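PDB 2AUS: pseudouridine synthase from Pyrococcus abyssi, which probably converts uridine to pseudouridine in RNA, as the archaeal Cbf5 member of the TruB family of pseudouridine synthases. Local coordinates for residues 97-102 and 244-249; 262-267 and 323-328; 281-286 and 301-306. One frame throughout, in Å; residues are numbered along the deposited sequence.

Interaction 1: 97-102 and 244-249; sequences TRVVQA and EKAVEH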
loop_
_atom_site.group_PDB
_atom_site.type_symbol
_atom_site.label_atom_id
_atom_site.label_comp_id
_atom_site.label_asym_id
_atom_site.label_seq_id
_atom_site.Cartn_x
_atom_site.Cartn_y
_atom_site.Cartn_z
ATOM N N THR A 97 -25.930 3.089 10.074
ATOM C CA THR A 97 -24.747 2.415 10.597
ATOM C C THR A 97 -24.998 1.137 11.378
ATOM O O THR A 97 -24.397 0.106 11.089
ATOM C CB THR A 97 -23.901 3.369 11.485
ATOM O OG1 THR A 97 -23.318 4.390 10.666
ATOM C CG2 THR A 97 -22.771 2.604 12.180
ATOM N N ARG A 98 -25.897 1.191 12.350
ATOM C CA ARG A 98 -26.177 0.028 13.188
ATOM C C ARG A 98 -27.006 -1.082 12.529
ATOM O O ARG A 98 -27.217 -2.134 13.136
ATOM C CB ARG A 98 -26.874 0.476 14.477
ATOM C CG ARG A 98 -26.155 1.588 15.239
ATOM C CD ARG A 98 -24.880 1.100 15.909
ATOM N NE ARG A 98 -24.169 2.169 16.624
ATOM C CZ ARG A 98 -24.712 2.943 17.568
ATOM N NH1 ARG A 98 -25.982 2.780 17.924
ATOM N NH2 ARG A 98 -23.985 3.882 18.166
ATOM N N VAL A 99 -27.476 -0.869 11.301
ATOM C CA VAL A 99 -28.278 -1.908 10.645
ATOM C C VAL A 99 -27.448 -3.170 10.330
ATOM O O VAL A 99 -28.004 -4.238 10.038
ATOM C CB VAL A 99 -28.943 -1.381 9.336
ATOM C CG1 VAL A 99 -27.939 -1.373 8.184
ATOM C CG2 VAL A 99 -30.154 -2.228 9.003
ATOM N N VAL A 100 -26.124 -3.059 10.400
ATOM C CA VAL A 100 -25.277 -4.225 10.141
ATOM C C VAL A 100 -25.495 -5.293 11.210
ATOM O O VAL A 100 -25.055 -6.428 11.061
ATOM C CB VAL A 100 -23.767 -3.860 10.092
ATOM C CG1 VAL A 100 -23.480 -3.025 8.872
ATOM C CG2 VAL A 100 -23.360 -3.123 11.352
ATOM N N GLN A 101 -26.174 -4.921 12.290
ATOM C CA GLN A 101 -26.474 -5.863 13.363
ATOM C C GLN A 101 -27.376 -6.967 12.795
ATOM O O GLN A 101 -27.374 -8.101 13.266
ATOM C CB GLN A 101 -27.211 -5.153 14.511
ATOM C CG GLN A 101 -27.538 -6.057 15.706
ATOM C CD GLN A 101 -28.665 -5.511 16.581
ATOM O OE1 GLN A 101 -28.734 -4.311 16.850
ATOM N NE2 GLN A 101 -29.542 -6.400 17.044
ATOM N N ALA A 102 -28.152 -6.623 11.775
ATOM C CA ALA A 102 -29.054 -7.590 11.161
ATOM C C ALA A 102 -28.277 -8.650 10.392
ATOM O O ALA A 102 -28.837 -9.664 9.982
ATOM C CB ALA A 102 -30.031 -6.879 10.223
ATOM N N GLU A 244 -32.741 -1.002 4.014
ATOM C CA GLU A 244 -33.678 -2.132 4.046
ATOM C C GLU A 244 -33.083 -3.405 3.439
ATOM O O GLU A 244 -33.496 -4.520 3.772
ATOM C CB GLU A 244 -34.970 -1.779 3.301
ATOM C CG GLU A 244 -35.892 -0.762 3.999
ATOM C CD GLU A 244 -35.308 0.648 4.102
ATOM O OE1 GLU A 244 -34.380 0.996 3.337
ATOM O OE2 GLU A 244 -35.806 1.422 4.950
ATOM N N LYS A 245 -32.113 -3.240 2.544
ATOM C CA LYS A 245 -31.463 -4.384 1.914
ATOM C C LYS A 245 -30.829 -5.279 2.980
ATOM O O LYS A 245 -30.812 -6.507 2.841
ATOM C CB LYS A 245 -30.388 -3.896 0.934
ATOM C CG LYS A 245 -29.547 -4.997 0.271
ATOM C CD LYS A 245 -30.349 -5.852 -0.709
ATOM C CE LYS A 245 -29.445 -6.850 -1.455
ATOM N NZ LYS A 245 -28.303 -6.148 -2.142
ATOM N N ALA A 246 -30.320 -4.666 4.049
ATOM C CA ALA A 246 -29.663 -5.418 5.123
ATOM C C ALA A 246 -30.564 -6.312 5.960
ATOM O O ALA A 246 -30.072 -7.205 6.643
ATOM C CB ALA A 246 -28.901 -4.468 6.037
ATOM N N VAL A 247 -31.872 -6.088 5.931
ATOM C CA VAL A 247 -32.778 -6.923 6.723
ATOM C C VAL A 247 -33.647 -7.838 5.862
ATOM O O VAL A 247 -34.614 -8.432 6.347
ATOM C CB VAL A 247 -33.712 -6.068 7.624
ATOM C CG1 VAL A 247 -32.882 -5.162 8.522
ATOM C CG2 VAL A 247 -34.672 -5.251 6.771
ATOM N N GLU A 248 -33.296 -7.954 4.586
ATOM C CA GLU A 248 -34.045 -8.805 3.670
ATOM C C GLU A 248 -34.170 -10.260 4.119
ATOM O O GLU A 248 -35.155 -10.918 3.815
ATOM C CB GLU A 248 -33.419 -8.749 2.279
ATOM C CG GLU A 248 -34.101 -7.744 1.368
ATOM C CD GLU A 248 -33.327 -7.476 0.097
ATOM O OE1 GLU A 248 -32.773 -8.438 -0.479
ATOM O OE2 GLU A 248 -33.288 -6.296 -0.326
ATOM N N HIS A 249 -33.176 -10.768 4.838
ATOM C CA HIS A 249 -33.238 -12.150 5.295
ATOM C C HIS A 249 -33.825 -12.283 6.697
ATOM O O HIS A 249 -33.856 -13.375 7.254
ATOM C CB HIS A 249 -31.842 -12.788 5.247
ATOM C CG HIS A 249 -31.355 -13.068 3.857
ATOM N ND1 HIS A 249 -30.086 -13.536 3.592
ATOM C CD2 HIS A 249 -31.979 -12.972 2.658
ATOM C CE1 HIS A 249 -29.949 -13.719 2.291
ATOM N NE2 HIS A 249 -31.083 -13.384 1.702
#

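Interaction 2: 262-267 and 323-328; sequences AVAHGA and VFMPRD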
loop_
_atom_site.group_PDB
_atom_site.type_symbol
_atom_site.label_atom_id
_atom_site.label_comp_id
_atom_site.label_asym_id
_atom_site.label_seq_id
_atom_site.Cartn_x
_atom_site.Cartn_y
_atom_site.Cartn_z
ATOM N N ALA A 262 -44.985 5.973 17.440
ATOM C CA ALA A 262 -44.713 5.542 18.804
ATOM C C ALA A 262 -43.356 4.846 18.907
ATOM O O ALA A 262 -42.577 5.123 19.825
ATOM C CB ALA A 262 -45.827 4.609 19.284
ATOM N N VAL A 263 -43.072 3.942 17.974
ATOM C CA VAL A 263 -41.801 3.233 17.994
ATOM C C VAL A 263 -40.656 4.193 17.687
ATOM O O VAL A 263 -39.590 4.107 18.289
ATOM C CB VAL A 263 -41.782 2.066 16.972
ATOM C CG1 VAL A 263 -40.391 1.488 16.869
ATOM C CG2 VAL A 263 -42.756 0.989 17.400
ATOM N N ALA A 264 -40.879 5.112 16.752
ATOM C CA ALA A 264 -39.856 6.091 16.398
ATOM C C ALA A 264 -39.524 6.975 17.606
ATOM O O ALA A 264 -38.412 7.504 17.712
ATOM C CB ALA A 264 -40.333 6.962 15.241
ATOM N N HIS A 265 -40.494 7.150 18.500
ATOM C CA HIS A 265 -40.283 7.966 19.687
ATOM C C HIS A 265 -39.776 7.162 20.884
ATOM O O HIS A 265 -39.833 7.634 22.020
ATOM C CB HIS A 265 -41.567 8.706 20.065
ATOM C CG HIS A 265 -41.878 9.868 19.171
ATOM N ND1 HIS A 265 -42.171 9.718 17.833
ATOM C CD2 HIS A 265 -41.922 11.199 19.418
ATOM C CE1 HIS A 265 -42.382 10.907 17.293
ATOM N NE2 HIS A 265 -42.236 11.822 18.234
ATOM N N GLY A 266 -39.303 5.943 20.633
ATOM C CA GLY A 266 -38.750 5.136 21.709
ATOM C C GLY A 266 -39.572 4.042 22.366
ATOM O O GLY A 266 -39.039 3.293 23.182
ATOM N N ALA A 267 -40.852 3.931 22.031
ATOM C CA ALA A 267 -41.692 2.902 22.637
ATOM C C ALA A 267 -41.445 1.526 22.035
ATOM O O ALA A 267 -40.885 1.402 20.945
ATOM C CB ALA A 267 -43.156 3.264 22.477
ATOM N N VAL A 323 -33.623 1.909 16.920
ATOM C CA VAL A 323 -34.567 2.620 16.069
ATOM C C VAL A 323 -33.812 3.309 14.940
ATOM O O VAL A 323 -32.790 3.945 15.177
ATOM C CB VAL A 323 -35.347 3.698 16.867
ATOM C CG1 VAL A 323 -36.230 4.499 15.930
ATOM C CG2 VAL A 323 -36.198 3.040 17.942
ATOM N N PHE A 324 -34.310 3.169 13.714
ATOM C CA PHE A 324 -33.693 3.802 12.551
ATOM C C PHE A 324 -34.536 4.950 12.014
ATOM O O PHE A 324 -34.014 5.961 11.559
ATOM C CB PHE A 324 -33.467 2.758 11.457
ATOM C CG PHE A 324 -32.476 1.718 11.836
ATOM C CD1 PHE A 324 -31.113 1.986 11.761
ATOM C CD2 PHE A 324 -32.894 0.505 12.348
ATOM C CE1 PHE A 324 -30.175 1.050 12.189
ATOM C CE2 PHE A 324 -31.966 -0.438 12.780
ATOM C CZ PHE A 324 -30.603 -0.161 12.703
ATOM N N MET A 325 -35.847 4.779 12.076
ATOM C CA MET A 325 -36.813 5.768 11.600
ATOM C C MET A 325 -36.727 7.112 12.342
ATOM O O MET A 325 -36.866 7.157 13.560
ATOM C CB MET A 325 -38.216 5.176 11.774
ATOM C CG MET A 325 -39.376 6.091 11.435
ATOM S SD MET A 325 -39.483 6.389 9.682
ATOM C CE MET A 325 -39.847 4.708 9.098
ATOM N N PRO A 326 -36.480 8.221 11.622
ATOM C CA PRO A 326 -36.412 9.506 12.331
ATOM C C PRO A 326 -37.822 9.882 12.819
ATOM O O PRO A 326 -38.818 9.459 12.228
ATOM C CB PRO A 326 -35.864 10.459 11.270
ATOM C CG PRO A 326 -36.365 9.856 9.973
ATOM C CD PRO A 326 -36.152 8.379 10.193
ATOM N N ARG A 327 -37.903 10.663 13.890
ATOM C CA ARG A 327 -39.193 11.060 14.455
ATOM C C ARG A 327 -40.099 11.872 13.536
ATOM O O ARG A 327 -41.311 11.899 13.731
ATOM C CB ARG A 327 -38.977 11.857 15.738
ATOM C CG ARG A 327 -38.329 11.065 16.856
ATOM C CD ARG A 327 -37.812 11.995 17.945
ATOM N NE ARG A 327 -37.031 11.276 18.942
ATOM C CZ ARG A 327 -37.459 10.995 20.168
ATOM N NH1 ARG A 327 -38.669 11.378 20.558
ATOM N NH2 ARG A 327 -36.673 10.327 21.003
ATOM N N ASP A 328 -39.518 12.502 12.524
ATOM C CA ASP A 328 -40.259 13.369 11.607
ATOM C C ASP A 328 -40.991 12.748 10.412
ATOM O O ASP A 328 -41.872 13.387 9.836
ATOM C CB ASP A 328 -39.308 14.464 11.102
ATOM C CG ASP A 328 -40.003 15.488 10.214
ATOM O OD1 ASP A 328 -39.974 15.311 8.969
ATOM O OD2 ASP A 328 -40.579 16.460 10.776
HETATM O O HOH W 1 -36.421 8.253 15.948
#

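Interaction 3: 281-286 and 301-306; sequences IKKGDL and KAMMST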
loop_
_atom_site.group_PDB
_atom_site.type_symbol
_atom_site.label_atom_id
_atom_site.label_comp_id
_atom_site.label_asym_id
_atom_site.label_seq_id
_atom_site.Cartn_x
_atom_site.Cartn_y
_atom_site.Cartn_z
ATOM N N ILE A 281 -42.131 -16.711 13.440
ATOM C CA ILE A 281 -41.361 -15.876 14.354
ATOM C C ILE A 281 -41.567 -16.455 15.743
ATOM O O ILE A 281 -42.677 -16.844 16.098
ATOM C CB ILE A 281 -41.849 -14.412 14.381
ATOM C CG1 ILE A 281 -41.524 -13.717 13.061
ATOM C CG2 ILE A 281 -41.200 -13.671 15.547
ATOM C CD1 ILE A 281 -42.063 -12.297 13.002
ATOM N N LYS A 282 -40.502 -16.521 16.529
ATOM C CA LYS A 282 -40.628 -17.039 17.877
ATOM C C LYS A 282 -39.870 -16.174 18.865
ATOM O O LYS A 282 -38.862 -15.557 18.522
ATOM C CB LYS A 282 -40.152 -18.499 17.945
ATOM C CG LYS A 282 -38.826 -18.783 17.263
ATOM C CD LYS A 282 -38.542 -20.283 17.225
ATOM C CE LYS A 282 -39.664 -21.041 16.512
ATOM N NZ LYS A 282 -39.474 -22.524 16.540
ATOM N N LYS A 283 -40.385 -16.121 20.090
ATOM C CA LYS A 283 -39.780 -15.334 21.151
ATOM C C LYS A 283 -38.261 -15.439 21.105
ATOM O O LYS A 283 -37.715 -16.533 20.968
ATOM C CB LYS A 283 -40.294 -15.812 22.511
ATOM C CG LYS A 283 -39.812 -14.970 23.681
ATOM C CD LYS A 283 -40.232 -15.575 25.012
ATOM C CE LYS A 283 -39.686 -14.764 26.180
ATOM N NZ LYS A 283 -40.251 -13.390 26.216
ATOM N N GLY A 284 -37.585 -14.298 21.201
ATOM C CA GLY A 284 -36.136 -14.293 21.169
ATOM C C GLY A 284 -35.531 -13.972 19.812
ATOM O O GLY A 284 -34.382 -13.533 19.733
ATOM N N ASP A 285 -36.292 -14.188 18.742
ATOM C CA ASP A 285 -35.790 -13.919 17.399
ATOM C C ASP A 285 -35.570 -12.440 17.107
ATOM O O ASP A 285 -36.310 -11.577 17.578
ATOM C CB ASP A 285 -36.749 -14.464 16.334
ATOM C CG ASP A 285 -36.812 -15.982 16.309
ATOM O OD1 ASP A 285 -35.837 -16.634 16.748
ATOM O OD2 ASP A 285 -37.837 -16.518 15.830
ATOM N N LEU A 286 -34.538 -12.164 16.319
ATOM C CA LEU A 286 -34.224 -10.808 15.894
ATOM C C LEU A 286 -35.207 -10.531 14.760
ATOM O O LEU A 286 -35.284 -11.296 13.796
ATOM C CB LEU A 286 -32.795 -10.744 15.367
ATOM C CG LEU A 286 -32.324 -9.461 14.679
ATOM C CD1 LEU A 286 -32.424 -8.275 15.627
ATOM C CD2 LEU A 286 -30.885 -9.661 14.208
ATOM N N LYS A 301 -36.125 -7.631 19.406
ATOM C CA LYS A 301 -36.230 -9.019 19.819
ATOM C C LYS A 301 -37.705 -9.319 20.000
ATOM O O LYS A 301 -38.396 -8.628 20.740
ATOM C CB LYS A 301 -35.482 -9.234 21.137
ATOM C CG LYS A 301 -35.368 -10.692 21.559
ATOM C CD LYS A 301 -34.795 -10.829 22.977
ATOM C CE LYS A 301 -33.376 -10.264 23.097
ATOM N NZ LYS A 301 -32.363 -11.055 22.320
ATOM N N ALA A 302 -38.194 -10.336 19.304
ATOM C CA ALA A 302 -39.596 -10.708 19.416
ATOM C C ALA A 302 -39.865 -11.168 20.846
ATOM O O ALA A 302 -39.065 -11.903 21.424
ATOM C CB ALA A 302 -39.920 -11.827 18.436
ATOM N N MET A 303 -40.986 -10.727 21.409
ATOM C CA MET A 303 -41.361 -11.095 22.770
ATOM C C MET A 303 -42.385 -12.217 22.759
ATOM O O MET A 303 -42.668 -12.828 23.788
ATOM C CB MET A 303 -41.915 -9.881 23.517
ATOM C CG MET A 303 -40.849 -8.841 23.822
ATOM S SD MET A 303 -39.457 -9.540 24.755
ATOM C CE MET A 303 -38.231 -9.724 23.489
ATOM N N MET A 304 -42.950 -12.469 21.585
ATOM C CA MET A 304 -43.915 -13.538 21.419
ATOM C C MET A 304 -43.767 -14.140 20.030
ATOM O O MET A 304 -42.974 -13.663 19.222
ATOM C CB MET A 304 -45.348 -13.044 21.671
ATOM C CG MET A 304 -45.696 -11.672 21.136
ATOM S SD MET A 304 -47.394 -11.196 21.602
ATOM C CE MET A 304 -47.124 -10.492 23.220
ATOM N N SER A 305 -44.511 -15.205 19.769
ATOM C CA SER A 305 -44.447 -15.884 18.481
ATOM C C SER A 305 -45.439 -15.271 17.511
ATOM O O SER A 305 -46.320 -14.503 17.909
ATOM C CB SER A 305 -44.783 -17.363 18.656
ATOM O OG SER A 305 -46.122 -17.504 19.098
ATOM N N THR A 306 -45.298 -15.623 16.238
ATOM C CA THR A 306 -46.200 -15.120 15.214
ATOM C C THR A 306 -47.640 -15.408 15.603
ATOM O O THR A 306 -48.506 -14.536 15.509
ATOM C CB THR A 306 -45.941 -15.784 13.844
ATOM O OG1 THR A 306 -44.710 -15.301 13.298
ATOM C CG2 THR A 306 -47.071 -15.472 12.883
#

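Interaction 1: 97-102 and 244-249
V99 keeps CG1 between its backbone N and carbonyl carbon (chi1 80°), which leaves CG2 anti to the N and turns both methyls onto A246. The equal spacing is the evidence: V99 CG1 and V99 CG2 each lie 3.9 Å from A246 CB. On V247 the touching branch is CG1, set anti to its own carbonyl carbon (chi1 -56°). It reaches V99 CG2 at 4.0 Å, with the two valine side chains crossing at about a right angle, and A102 CB at 3.7 Å. The methyl of A102 also meets backbone, since A102 CB is 3.6 Å from A246 O. V99 and A102 present themselves together because 97-102 is 3-10 helical, with a period near three residues; A102 N bonds to V99 O at 3.0 Å. Beyond the segments, L296 and L299 of PUA-domain strand 296-302 touch V247, while A92 of strand 88-93 touches V99. No hydrogen bond crosses between the segments, and all four touching residues are buried, so the attachment rests on methyl groups packed against one another and one carbonyl oxygen, and its register probably depends on how closely they fit.

Interaction 2: 262-267 and 323-328
The Schellman motif that ends helix 257-264 offers its last turn, A264 and H265, to M325 and R327. Its signature is A267 N bonded to A262 O at 3.0 Å together with G266 N to V263 O, with G266 at positive phi as the C-prime residue. R327 lays its CG over the H265 ring, 4.1 Å from the centroid and 9° off the ring normal, a CH-pi contact. The bond from H265 ND1 to A261 O, one helical turn earlier, is likely to limit rotation of the ring. Within the PUA fold the contact joins the C-terminal end of helix 257-264 to the chain leaving strand 316-323. The extended R327 chain then carries its guanidinium past the ring rather than flat upon it: the two planes are 69° apart, and R327 NH1 lies 3.5 Å from H265 CD2. One guanidinium face looks onto H265 CA and A264 O. A water donates to A264 O at 2.8 Å and to M325 O at 2.7 Å, bridging two acceptors. Alongside, A264 CB meets M325 CG at 4.0 Å, and V323 CG2 rests against V263 O at 3.6 Å.

Interaction 3: 281-286 and 301-306
G284 N donates to A302 O at 2.8 Å, nearly straight at 177°, and A302 N returns a bond to D285 O at 2.8 Å, lying in that carbonyl's plane. This pair fastens the turn to the end of strand 296-302, next to the non-hydrogen-bonded antiparallel pair of L286 and K301. A second pair sits at the far end: T306 N donates to I281 O at 2.9 Å from above the carbonyl plane, while I281 N donates to T306 OG1 at 2.9 Å. The T306 hydroxyl, placed beside its own backbone N by chi1 of -72°, also bonds N278 O. A valine in place of T306 would probably leave I281 N and N278 O without the hydroxyl they share. K282 to D285 form a type II turn, whose G284, at positive phi, and D285 make the first pair of bonds. S305 is the N-cap of helix 306-311, its OG bonded to E308 N, so the second pair lies at the start of that helix. Outward, I281 CG2 packs on A302 CB at 3.7 Å and K301 CG lies 3.5 Å from G284 O. The K283 chain runs over the M303 carbonyl, and its NZ makes a weak bond to M303 O at 3.5 Å. The contact is thus mainly polar: two bonds tie the turn to strand 296-302 and two tie I281 to T306, where helix 306-311 begins.

How the interactions relate
Strand 296-302 links all three contacts: it lies against interaction 1, its V297 touches V263 and M325 in interaction 2, and its end supplies K301 and A302 to interaction 3. Interaction 1 lies about 17 Å, centre to centre, from each of the other two and touches both. F324 reaches it from 323-328, with F324 CE1 3.4 Å from V99 N, and L286 reaches it from 281-286, with L286 CD1 3.7 Å from Q101 NE2. Interactions 2 and 3 do not meet, their nearest atoms being about 8 Å apart. They hold separate parts of the PUA domain, whereas interaction 1 packs two parts of the TruB-family region together.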